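Erythrocyte membrane protein 1 (Plasmodium falciparum, PDB 2XU0) probably binds host cell-surface receptors as a parasite adhesin, the present piece being its N-terminal segment with the first Duffy-binding-like domain, implicated in rosetting. Local coordinates at residues Glu254-Trp257 with Thr258-Glu262; Gln263-Lys266 with Ala267-Ser271; Glu168-Tyr171 with Ile172-His176; Leu146-Lys149 with Asn150-Thr153. The protein carries 10 engineered substitutions. One frame throughout, in Å; residues are numbered along the deposited sequence.

Contact 1. Residues Glu254-Trp257 with Thr258-Glu262; sequences EDWW and TINRE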
loop_
_atom_site.group_PDB
_atom_site.type_symbol
_atom_site.label_atom_id
_atom_site.label_comp_id
_atom_site.label_asym_id
_atom_site.label_seq_id
_atom_site.Cartn_x
_atom_site.Cartn_y
_atom_site.Cartn_z
ATOM N N GLU A 254 -3.641 9.111 19.879
ATOM C CA GLU A 254 -4.230 9.772 18.706
ATOM C C GLU A 254 -3.752 11.213 18.610
ATOM O O GLU A 254 -3.442 11.684 17.511
ATOM C CB GLU A 254 -5.763 9.861 18.862
ATOM C CG GLU A 254 -6.510 8.633 18.413
ATOM C CD GLU A 254 -7.987 8.618 18.766
ATOM O OE1 GLU A 254 -8.603 7.539 18.598
ATOM O OE2 GLU A 254 -8.526 9.662 19.213
ATOM N N ASP A 255 -3.835 11.950 19.754
ATOM C CA ASP A 255 -3.452 13.360 19.837
ATOM C C ASP A 255 -1.959 13.488 19.757
ATOM O O ASP A 255 -1.474 14.370 19.066
ATOM C CB ASP A 255 -3.995 13.996 21.124
ATOM C CG ASP A 255 -5.494 14.190 21.061
ATOM O OD1 ASP A 255 -6.103 13.821 20.018
ATOM O OD2 ASP A 255 -6.051 14.769 22.009
ATOM N N TRP A 256 -1.219 12.563 20.380
ATOM C CA TRP A 256 0.222 12.593 20.246
ATOM C C TRP A 256 0.584 12.512 18.764
ATOM O O TRP A 256 1.398 13.301 18.304
ATOM C CB TRP A 256 0.891 11.459 21.040
ATOM C CG TRP A 256 2.381 11.639 21.141
ATOM C CD1 TRP A 256 3.054 12.352 22.086
ATOM C CD2 TRP A 256 3.364 11.206 20.188
ATOM N NE1 TRP A 256 4.406 12.337 21.819
ATOM C CE2 TRP A 256 4.624 11.648 20.654
ATOM C CE3 TRP A 256 3.305 10.474 18.983
ATOM C CZ2 TRP A 256 5.816 11.382 19.967
ATOM C CZ3 TRP A 256 4.490 10.191 18.315
ATOM C CH2 TRP A 256 5.725 10.661 18.795
ATOM N N TRP A 257 -0.042 11.576 18.007
ATOM C CA TRP A 257 0.248 11.428 16.586
ATOM C C TRP A 257 -0.047 12.720 15.842
ATOM O O TRP A 257 0.814 13.254 15.148
ATOM C CB TRP A 257 -0.523 10.250 15.955
ATOM C CG TRP A 257 -0.262 10.143 14.474
ATOM C CD1 TRP A 257 -1.058 10.614 13.470
ATOM C CD2 TRP A 257 0.988 9.790 13.860
ATOM N NE1 TRP A 257 -0.437 10.444 12.250
ATOM C CE2 TRP A 257 0.847 10.005 12.466
ATOM C CE3 TRP A 257 2.209 9.284 14.352
ATOM C CZ2 TRP A 257 1.843 9.655 11.555
ATOM C CZ3 TRP A 257 3.202 8.940 13.447
ATOM C CH2 TRP A 257 3.024 9.144 12.067
ATOM N N THR A 258 -1.276 13.202 15.983
ATOM C CA THR A 258 -1.757 14.421 15.354
ATOM C C THR A 258 -0.838 15.601 15.609
ATOM O O THR A 258 -0.558 16.352 14.677
ATOM C CB THR A 258 -3.195 14.672 15.790
ATOM O OG1 THR A 258 -3.965 13.541 15.370
ATOM C CG2 THR A 258 -3.781 15.941 15.176
ATOM N N ILE A 259 -0.348 15.731 16.855
ATOM C CA ILE A 259 0.517 16.823 17.264
ATOM C C ILE A 259 1.912 16.733 16.659
ATOM O O ILE A 259 2.452 17.752 16.223
ATOM C CB ILE A 259 0.503 16.997 18.810
ATOM C CG1 ILE A 259 -0.832 17.643 19.272
ATOM C CG2 ILE A 259 1.700 17.837 19.305
ATOM C CD1 ILE A 259 -1.294 17.193 20.705
ATOM N N ASN A 260 2.475 15.520 16.577
ATOM C CA ASN A 260 3.834 15.348 16.085
ATOM C C ASN A 260 3.965 14.884 14.662
ATOM O O ASN A 260 5.093 14.742 14.194
ATOM C CB ASN A 260 4.605 14.417 17.034
ATOM C CG ASN A 260 4.755 14.995 18.418
ATOM O OD1 ASN A 260 5.610 15.840 18.665
ATOM N ND2 ASN A 260 3.861 14.639 19.312
ATOM N N ARG A 261 2.846 14.623 13.962
ATOM C CA ARG A 261 2.881 14.079 12.593
ATOM C C ARG A 261 3.713 14.877 11.600
ATOM O O ARG A 261 4.329 14.292 10.724
ATOM C CB ARG A 261 1.468 13.775 12.048
ATOM C CG ARG A 261 0.623 15.020 11.757
ATOM C CD ARG A 261 -0.812 14.674 11.403
ATOM N NE ARG A 261 -0.939 14.042 10.085
ATOM C CZ ARG A 261 -1.106 14.694 8.945
ATOM N NH1 ARG A 261 -1.138 16.023 8.930
ATOM N NH2 ARG A 261 -1.248 14.030 7.812
ATOM N N GLU A 262 3.747 16.212 11.756
ATOM C CA GLU A 262 4.488 17.096 10.868
ATOM C C GLU A 262 5.991 16.840 10.905
ATOM O O GLU A 262 6.574 16.697 9.843
ATOM C CB GLU A 262 4.156 18.556 11.169
ATOM C CG GLU A 262 4.853 19.501 10.213
ATOM C CD GLU A 262 4.665 20.960 10.562
ATOM O OE1 GLU A 262 5.686 21.663 10.738
ATOM O OE2 GLU A 262 3.497 21.404 10.648
HETATM O O HOH W 1 -6.161 13.819 17.319
#

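Contact 2. Residues Gln263-Lys266 with Ala267-Ser271; sequences QIWK and ALTCS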
loop_
_atom_site.group_PDB
_atom_site.type_symbol
_atom_site.label_atom_id
_atom_site.label_comp_id
_atom_site.label_asym_id
_atom_site.label_seq_id
_atom_site.Cartn_x
_atom_site.Cartn_y
_atom_site.Cartn_z
ATOM N N GLN A 263 6.605 16.778 12.103
ATOM C CA GLN A 263 8.044 16.479 12.303
ATOM C C GLN A 263 8.341 15.053 11.850
ATOM O O GLN A 263 9.361 14.806 11.187
ATOM C CB GLN A 263 8.440 16.569 13.784
ATOM C CG GLN A 263 8.008 17.809 14.523
ATOM C CD GLN A 263 8.464 17.740 15.953
ATOM O OE1 GLN A 263 9.666 17.790 16.246
ATOM N NE2 GLN A 263 7.508 17.603 16.872
ATOM N N ILE A 264 7.431 14.110 12.173
ATOM C CA ILE A 264 7.568 12.714 11.740
ATOM C C ILE A 264 7.664 12.647 10.194
ATOM O O ILE A 264 8.562 11.980 9.665
ATOM C CB ILE A 264 6.467 11.800 12.364
ATOM C CG1 ILE A 264 6.713 11.649 13.903
ATOM C CG2 ILE A 264 6.444 10.386 11.673
ATOM C CD1 ILE A 264 5.410 11.495 14.850
ATOM N N TRP A 265 6.789 13.393 9.478
ATOM C CA TRP A 265 6.814 13.433 7.998
ATOM C C TRP A 265 8.150 14.004 7.515
ATOM O O TRP A 265 8.659 13.550 6.490
ATOM C CB TRP A 265 5.668 14.291 7.440
ATOM C CG TRP A 265 5.668 14.364 5.921
ATOM C CD1 TRP A 265 6.088 15.407 5.150
ATOM C CD2 TRP A 265 5.323 13.309 5.013
ATOM N NE1 TRP A 265 6.065 15.055 3.823
ATOM C CE2 TRP A 265 5.540 13.793 3.708
ATOM C CE3 TRP A 265 4.819 12.003 5.177
ATOM C CZ2 TRP A 265 5.301 13.012 2.576
ATOM C CZ3 TRP A 265 4.588 11.230 4.056
ATOM C CH2 TRP A 265 4.786 11.742 2.774
ATOM N N LYS A 266 8.670 15.055 8.225
ATOM C CA LYS A 266 9.954 15.709 7.911
ATOM C C LYS A 266 11.075 14.674 8.030
ATOM O O LYS A 266 11.811 14.487 7.083
ATOM C CB LYS A 266 10.186 16.929 8.833
ATOM C CG LYS A 266 11.329 17.819 8.374
ATOM C CD LYS A 266 11.437 19.114 9.167
ATOM C CE LYS A 266 12.649 19.899 8.707
ATOM N NZ LYS A 266 12.890 21.108 9.543
ATOM N N ALA A 267 11.141 13.918 9.145
ATOM C CA ALA A 267 12.146 12.858 9.287
ATOM C C ALA A 267 12.012 11.785 8.181
ATOM O O ALA A 267 13.002 11.414 7.538
ATOM C CB ALA A 267 12.038 12.226 10.667
ATOM N N LEU A 268 10.774 11.323 7.921
ATOM C CA LEU A 268 10.518 10.311 6.904
ATOM C C LEU A 268 11.037 10.687 5.525
ATOM O O LEU A 268 11.449 9.807 4.763
ATOM C CB LEU A 268 9.000 9.961 6.853
ATOM C CG LEU A 268 8.553 8.867 5.835
ATOM C CD1 LEU A 268 9.090 7.462 6.221
ATOM C CD2 LEU A 268 7.039 8.830 5.736
ATOM N N THR A 269 10.968 11.989 5.187
ATOM C CA THR A 269 11.401 12.499 3.882
ATOM C C THR A 269 12.862 13.029 3.859
ATOM O O THR A 269 13.280 13.523 2.814
ATOM C CB THR A 269 10.451 13.582 3.377
ATOM O OG1 THR A 269 10.366 14.571 4.399
ATOM C CG2 THR A 269 9.087 13.050 2.987
ATOM N N CYS A 270 13.634 12.906 4.971
ATOM C CA CYS A 270 15.068 13.314 5.050
ATOM C C CYS A 270 15.858 12.930 3.777
ATOM O O CYS A 270 16.575 13.760 3.221
ATOM C CB CYS A 270 15.751 12.760 6.308
ATOM S SG CYS A 270 15.300 13.578 7.856
ATOM N N SER A 271 15.686 11.680 3.302
ATOM C CA SER A 271 16.386 11.125 2.132
ATOM C C SER A 271 15.576 11.142 0.861
ATOM O O SER A 271 15.997 10.541 -0.129
ATOM C CB SER A 271 16.816 9.687 2.419
ATOM O OG SER A 271 15.680 8.901 2.748
#

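Contact 3. Residues Glu168-Tyr171 with Ile172-His176; sequences EGNY and IVNDH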
loop_
_atom_site.group_PDB
_atom_site.type_symbol
_atom_site.label_atom_id
_atom_site.label_comp_id
_atom_site.label_asym_id
_atom_site.label_seq_id
_atom_site.Cartn_x
_atom_site.Cartn_y
_atom_site.Cartn_z
ATOM N N GLU A 168 13.151 4.126 7.751
ATOM C CA GLU A 168 12.095 3.585 6.871
ATOM C C GLU A 168 12.106 4.317 5.511
ATOM O O GLU A 168 12.075 3.672 4.457
ATOM C CB GLU A 168 10.697 3.697 7.564
ATOM C CG GLU A 168 9.532 3.214 6.702
ATOM C CD GLU A 168 9.586 1.792 6.168
ATOM O OE1 GLU A 168 10.245 0.933 6.804
ATOM O OE2 GLU A 168 8.901 1.518 5.155
ATOM N N GLY A 169 12.161 5.656 5.568
ATOM C CA GLY A 169 12.247 6.518 4.392
ATOM C C GLY A 169 13.467 6.202 3.555
ATOM O O GLY A 169 13.378 6.075 2.328
ATOM N N ASN A 170 14.632 6.030 4.237
ATOM C CA ASN A 170 15.860 5.659 3.536
ATOM C C ASN A 170 15.696 4.359 2.802
ATOM O O ASN A 170 16.022 4.304 1.615
ATOM C CB ASN A 170 17.056 5.636 4.484
ATOM C CG ASN A 170 18.201 6.441 3.932
ATOM O OD1 ASN A 170 18.635 6.259 2.782
ATOM N ND2 ASN A 170 18.646 7.412 4.702
ATOM N N TYR A 171 15.074 3.330 3.443
ATOM C CA TYR A 171 14.873 2.074 2.717
ATOM C C TYR A 171 13.990 2.316 1.511
ATOM O O TYR A 171 14.351 1.901 0.414
ATOM C CB TYR A 171 14.297 0.914 3.588
ATOM C CG TYR A 171 13.866 -0.231 2.688
ATOM C CD1 TYR A 171 14.789 -1.169 2.235
ATOM C CD2 TYR A 171 12.588 -0.262 2.131
ATOM C CE1 TYR A 171 14.443 -2.125 1.277
ATOM C CE2 TYR A 171 12.245 -1.184 1.146
ATOM C CZ TYR A 171 13.165 -2.140 0.750
ATOM O OH TYR A 171 12.817 -3.072 -0.192
ATOM N N ILE A 172 12.779 2.941 1.719
ATOM C CA ILE A 172 11.824 3.128 0.618
ATOM C C ILE A 172 12.476 3.809 -0.554
ATOM O O ILE A 172 12.371 3.332 -1.681
ATOM C CB ILE A 172 10.503 3.873 1.048
ATOM C CG1 ILE A 172 9.664 3.109 2.122
ATOM C CG2 ILE A 172 9.674 4.337 -0.165
ATOM C CD1 ILE A 172 9.105 1.816 1.734
ATOM N N VAL A 173 13.105 4.958 -0.298
ATOM C CA VAL A 173 13.740 5.754 -1.363
ATOM C C VAL A 173 14.816 4.955 -2.087
ATOM O O VAL A 173 14.902 5.026 -3.313
ATOM C CB VAL A 173 14.293 7.090 -0.805
ATOM C CG1 VAL A 173 15.190 7.798 -1.829
ATOM C CG2 VAL A 173 13.160 7.998 -0.353
ATOM N N ASN A 174 15.629 4.185 -1.340
ATOM C CA ASN A 174 16.731 3.449 -1.986
ATOM C C ASN A 174 16.422 2.120 -2.647
ATOM O O ASN A 174 17.295 1.549 -3.298
ATOM C CB ASN A 174 17.990 3.438 -1.105
ATOM C CG ASN A 174 18.562 4.829 -0.961
ATOM O OD1 ASN A 174 19.014 5.442 -1.939
ATOM N ND2 ASN A 174 18.451 5.403 0.234
ATOM N N ASP A 175 15.167 1.648 -2.543
ATOM C CA ASP A 175 14.794 0.389 -3.168
ATOM C C ASP A 175 13.540 0.500 -4.011
ATOM O O ASP A 175 13.108 -0.482 -4.621
ATOM C CB ASP A 175 14.697 -0.720 -2.109
ATOM C CG ASP A 175 14.832 -2.115 -2.685
ATOM O OD1 ASP A 175 15.817 -2.364 -3.422
ATOM O OD2 ASP A 175 13.916 -2.936 -2.470
ATOM N N HIS A 176 12.979 1.725 -4.104
ATOM C CA HIS A 176 11.748 1.963 -4.860
ATOM C C HIS A 176 11.896 1.652 -6.340
ATOM O O HIS A 176 12.894 2.030 -6.918
ATOM C CB HIS A 176 11.235 3.402 -4.658
ATOM C CG HIS A 176 9.795 3.544 -5.031
ATOM N ND1 HIS A 176 9.411 3.744 -6.338
ATOM C CD2 HIS A 176 8.691 3.458 -4.258
ATOM C CE1 HIS A 176 8.092 3.776 -6.328
ATOM N NE2 HIS A 176 7.613 3.607 -5.097
#

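Contact 4. Residues Leu146-Lys149 with Asn150-Thr153; sequences LDNK and NTNT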
loop_
_atom_site.group_PDB
_atom_site.type_symbol
_atom_site.label_atom_id
_atom_site.label_comp_id
_atom_site.label_asym_id
_atom_site.label_seq_id
_atom_site.Cartn_x
_atom_site.Cartn_y
_atom_site.Cartn_z
ATOM N N LEU A 146 11.619 0.243 23.896
ATOM C CA LEU A 146 10.987 1.409 24.493
ATOM C C LEU A 146 10.732 1.182 25.980
ATOM O O LEU A 146 10.573 2.152 26.722
ATOM C CB LEU A 146 9.674 1.702 23.745
ATOM C CG LEU A 146 9.615 2.828 22.675
ATOM C CD1 LEU A 146 10.956 3.077 21.979
ATOM C CD2 LEU A 146 8.533 2.531 21.647
ATOM N N ASP A 147 10.680 -0.090 26.417
ATOM C CA ASP A 147 10.467 -0.427 27.818
ATOM C C ASP A 147 11.834 -0.413 28.508
ATOM O O ASP A 147 12.535 -1.430 28.551
ATOM C CB ASP A 147 9.748 -1.785 27.965
ATOM C CG ASP A 147 9.181 -2.096 29.345
ATOM O OD1 ASP A 147 9.350 -1.261 30.267
ATOM O OD2 ASP A 147 8.561 -3.168 29.501
ATOM N N ASN A 148 12.230 0.787 28.970
ATOM C CA ASN A 148 13.487 1.090 29.659
ATOM C C ASN A 148 13.333 2.332 30.544
ATOM O O ASN A 148 12.380 3.096 30.374
ATOM C CB ASN A 148 14.649 1.256 28.668
ATOM C CG ASN A 148 14.414 2.312 27.621
ATOM O OD1 ASN A 148 14.296 3.504 27.918
ATOM N ND2 ASN A 148 14.356 1.896 26.370
ATOM N N LYS A 149 14.287 2.539 31.472
ATOM C CA LYS A 149 14.296 3.644 32.436
ATOM C C LYS A 149 14.574 5.016 31.806
ATOM O O LYS A 149 14.385 6.034 32.469
ATOM C CB LYS A 149 15.286 3.361 33.588
ATOM C CG LYS A 149 15.012 2.077 34.378
ATOM C CD LYS A 149 15.974 0.954 33.977
ATOM C CE LYS A 149 15.751 -0.311 34.767
ATOM N NZ LYS A 149 16.796 -1.331 34.478
ATOM N N ASN A 150 15.005 5.041 30.533
ATOM C CA ASN A 150 15.348 6.256 29.785
ATOM C C ASN A 150 14.201 6.860 28.958
ATOM O O ASN A 150 14.173 8.081 28.787
ATOM C CB ASN A 150 16.569 6.007 28.883
ATOM C CG ASN A 150 17.810 5.488 29.592
ATOM O OD1 ASN A 150 18.177 5.922 30.698
ATOM N ND2 ASN A 150 18.503 4.562 28.942
ATOM N N THR A 151 13.279 6.022 28.428
ATOM C CA THR A 151 12.153 6.475 27.591
ATOM C C THR A 151 10.935 6.782 28.475
ATOM O O THR A 151 10.186 5.866 28.810
ATOM C CB THR A 151 11.890 5.461 26.453
ATOM O OG1 THR A 151 13.134 4.956 25.964
ATOM C CG2 THR A 151 11.095 6.063 25.300
ATOM N N ASN A 152 10.743 8.067 28.861
ATOM C CA ASN A 152 9.681 8.484 29.785
ATOM C C ASN A 152 8.811 9.657 29.343
ATOM O O ASN A 152 7.729 9.845 29.912
ATOM C CB ASN A 152 10.272 8.834 31.162
ATOM C CG ASN A 152 11.246 7.827 31.694
ATOM O OD1 ASN A 152 10.867 6.793 32.241
ATOM N ND2 ASN A 152 12.527 8.093 31.499
ATOM N N THR A 153 9.290 10.494 28.419
ATOM C CA THR A 153 8.530 11.679 27.996
ATOM C C THR A 153 8.128 11.622 26.525
ATOM O O THR A 153 8.663 10.810 25.761
ATOM C CB THR A 153 9.353 12.960 28.250
ATOM O OG1 THR A 153 10.494 12.962 27.386
ATOM C CG2 THR A 153 9.768 13.134 29.725
#

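Contact 1. Residues Glu254-Trp257 with Thr258-Glu262
Asn260 folds back along helix 249-268 onto the indole of Trp256, one helical turn earlier. Followed outward, its CB sits 4.3 Å from the centroid of the Trp256 six-membered ring and only 8° off the ring normal, a CH-pi contact over the face. CG is turned anti to the carbonyl carbon (chi1 -63°), which brings the amide over the same indole, and ND2 ends 3.4 Å from Trp256 CE2, displaced toward the rim. The same ND2 donates to Trp256 O at 3.0 Å, an acceptor that also takes the backbone N of Asn260. Beyond the helix, ND2 and OD1 of Asn260 are hydrogen-bonded to Leu48 O and Gly50 N.

A second pair of this kind is Trp257 with Arg261, whose CB lies 4.1 Å from the centroid of the Trp257 five-membered ring, over its face. There the guanidinium plane stands 69° from the ring, and Arg261 NE and Trp257 NE1 both reach Asp307 OD2. Thr258 bonds Glu254 O twice, through OG1 at 2.9 Å and through N at 3.1 Å, from opposite faces of the carbonyl plane; its OG1 also meets Tyr308 OH. Water 1 may link Thr258 OG1 to Asp255 OD1, which lies 2.7 Å from the water oxygen; OD2 of Asp255 is bonded to Tyr240 OH.

Trp256 O and Glu254 O thus each accept a side-chain donor besides the helical N-H, while Asp307 probably favours a charged Arg261: polar groups on buried and partly buried side chains find partners within the helix and in the segments around it.

Contact 2. Residues Gln263-Lys266 with Ala267-Ser271
The indole of Trp265 receives Thr269 on one face: CG2 of the threonine stands 4.0 Å from the centroid of the five-membered ring, 29° off the normal, a CH-pi contact displaced toward the rim. Leu268 comes to the six-membered ring obliquely, its CD2 3.8 Å from Trp265 CZ3. NE1 of the indole is hydrogen-bonded to Cys295 O, and Phe196 meets the ring system edge-to-face.

Thr269 holds its methyl over the ring because CG2 is anti to its carbonyl carbon. This sets OG1 between the backbone N and the carbonyl carbon (chi1 54°), close to the carbonyls of the preceding turn: Trp265 O is 2.9 Å from Thr269 OG1, although that proton has another acceptor within reach. Thr269 N also bonds Trp265 O, at 3.1 Å. The two preceding backbone bonds, Ala267 N to Gln263 O and Leu268 N to Ile264 O, are both 2.9 Å long and straight, with an N-H angle of 167° at Ala267.

His297 adds a partner to Thr269 OG1, and Cys270 forms a disulfide with Cys76. Leu268 and Thr269 rest on Leu192 of helix 186-204, whereas Ile264 meets Val161 and Ala267 meets Leu162 on helix 154-175. The C-terminal part of helix 249-268 is therefore packed against both of these helices within the Duffy-binding-like fold.

Contact 3. Residues Glu168-Tyr171 with Ile172-His176
The last two turns of helix 154-175, in the Duffy-binding-like domain, carry Tyr171 and, four residues on, Asp175, whose side chains cross at a slant. Tyr171 OH donates to Asp175 OD2 across 2.5 Å, a bond that is short but weak in geometry. With CG anti to the backbone N (chi1 169°), the phenol is directed along the helix toward Asp175, whose CB lies 3.5 Å from Tyr171 CZ. The hydroxyl is also hydrogen-bonded to Arg104 N, so this helix end is tied to a neighbouring loop.

The helical backbone bonds at Ile172 and Val173 are straight: Ile172 N to Glu168 O and Val173 N to Gly169 O are both 2.9 Å, with N-H angles of 173°, and Asn174 N reaches Asn170 O at 3.0 Å. His176 is the first residue to leave helical backbone angles.

On another side of the helix, Asn170 and Asn174 run alongside each other with nearly coplanar amides, 23° apart. Asn174 ND2 makes a weak bond to Asn170 O; its 2.7 Å approach to Asn170 OD1 has too poor an angle to count as a hydrogen bond. Glu168 bends at chi2, laying OE2 3.4 Å from Ile172 CD1, so that a carboxylate oxygen flanks an apolar branch. That carboxylate is buried, and its partners lie beyond the helix: OE1 pairs with Arg104 and accepts from Cys139 N, while OE2 is bonded to Ser195 OG on helix 186-204. Ile172 packs against Leu192 of that same helix, and Val173 against Ile188.

Contact 4. Residues Leu146-Lys149 with Asn150-Thr153
A chi1 of 57° in Asn148 holds CG between the backbone N and the carbonyl carbon and swings OD1 toward Thr151, while the threonine turns OG1 anti to its own carbonyl carbon, bringing the hydroxyl to that oxygen. The result is a side chain of one residue gripping both backbone and side chain of another three positions on. Thr151 N donates to Asn148 OD1 at 2.8 Å, nearly along the C=O axis. Thr151 OG1 donates to Asn148 OD1 at 2.7 Å, approaching from the flank of the carbonyl with a C=O...donor angle of 113°. A third donor, Asn150 N, is weaker at 3.1 Å from Asn148 OD1. The asparagine oxygen therefore gathers the N-H and O-H groups of residues 150-151, in the loop ahead of helix 154-175.

Asn152 reaches the opposite way along the chain, back to Lys149: its ND2 donates to Lys149 O at 2.9 Å with an N-H angle of 172°. The carbonyl oxygen lies in the amide plane of Asn152, yet the donor sits well above the carbonyl plane. Asn152 OD1 and Thr151 O are both hydrogen-bonded to Lys227 of helix 216-231, and Asp156 OD2 accepts from the backbone N of Asn152 and of Thr153, the N-cap residue of helix 154-175. Earlier in the loop, Leu146 O lies 3.6 Å from Thr151 CB, and Leu146 and Thr151 pack against Val224 of helix 216-231.

With no regular helix or strand here, amide side chains supply acceptors and donors for the loop backbone; two firm donors and one weak one at Asn148 OD1 would help to fix the rotation of that amide.

How the contacts relate
Contacts 1 and 2 lie in series on helix 249-268 and touch where Ile264 CD1 packs on Trp256 and Trp257. Both set a tryptophan face against the side chain four residues on, but contact 1 is partly buried and rich in polar links to other segments, whereas contact 2 is buried and more apolar. Contact 3, on helix 154-175, meets contact 2 through Ser271, which packs on Asn170 and Val173, and through Leu268 on Gly169; buried and more exposed residues share that helix end. Contact 4, the loop before helix 154-175, touches none of the others: its centre is about 19 Å from that of contact 1, and amide-to-backbone bonds replace helical ones.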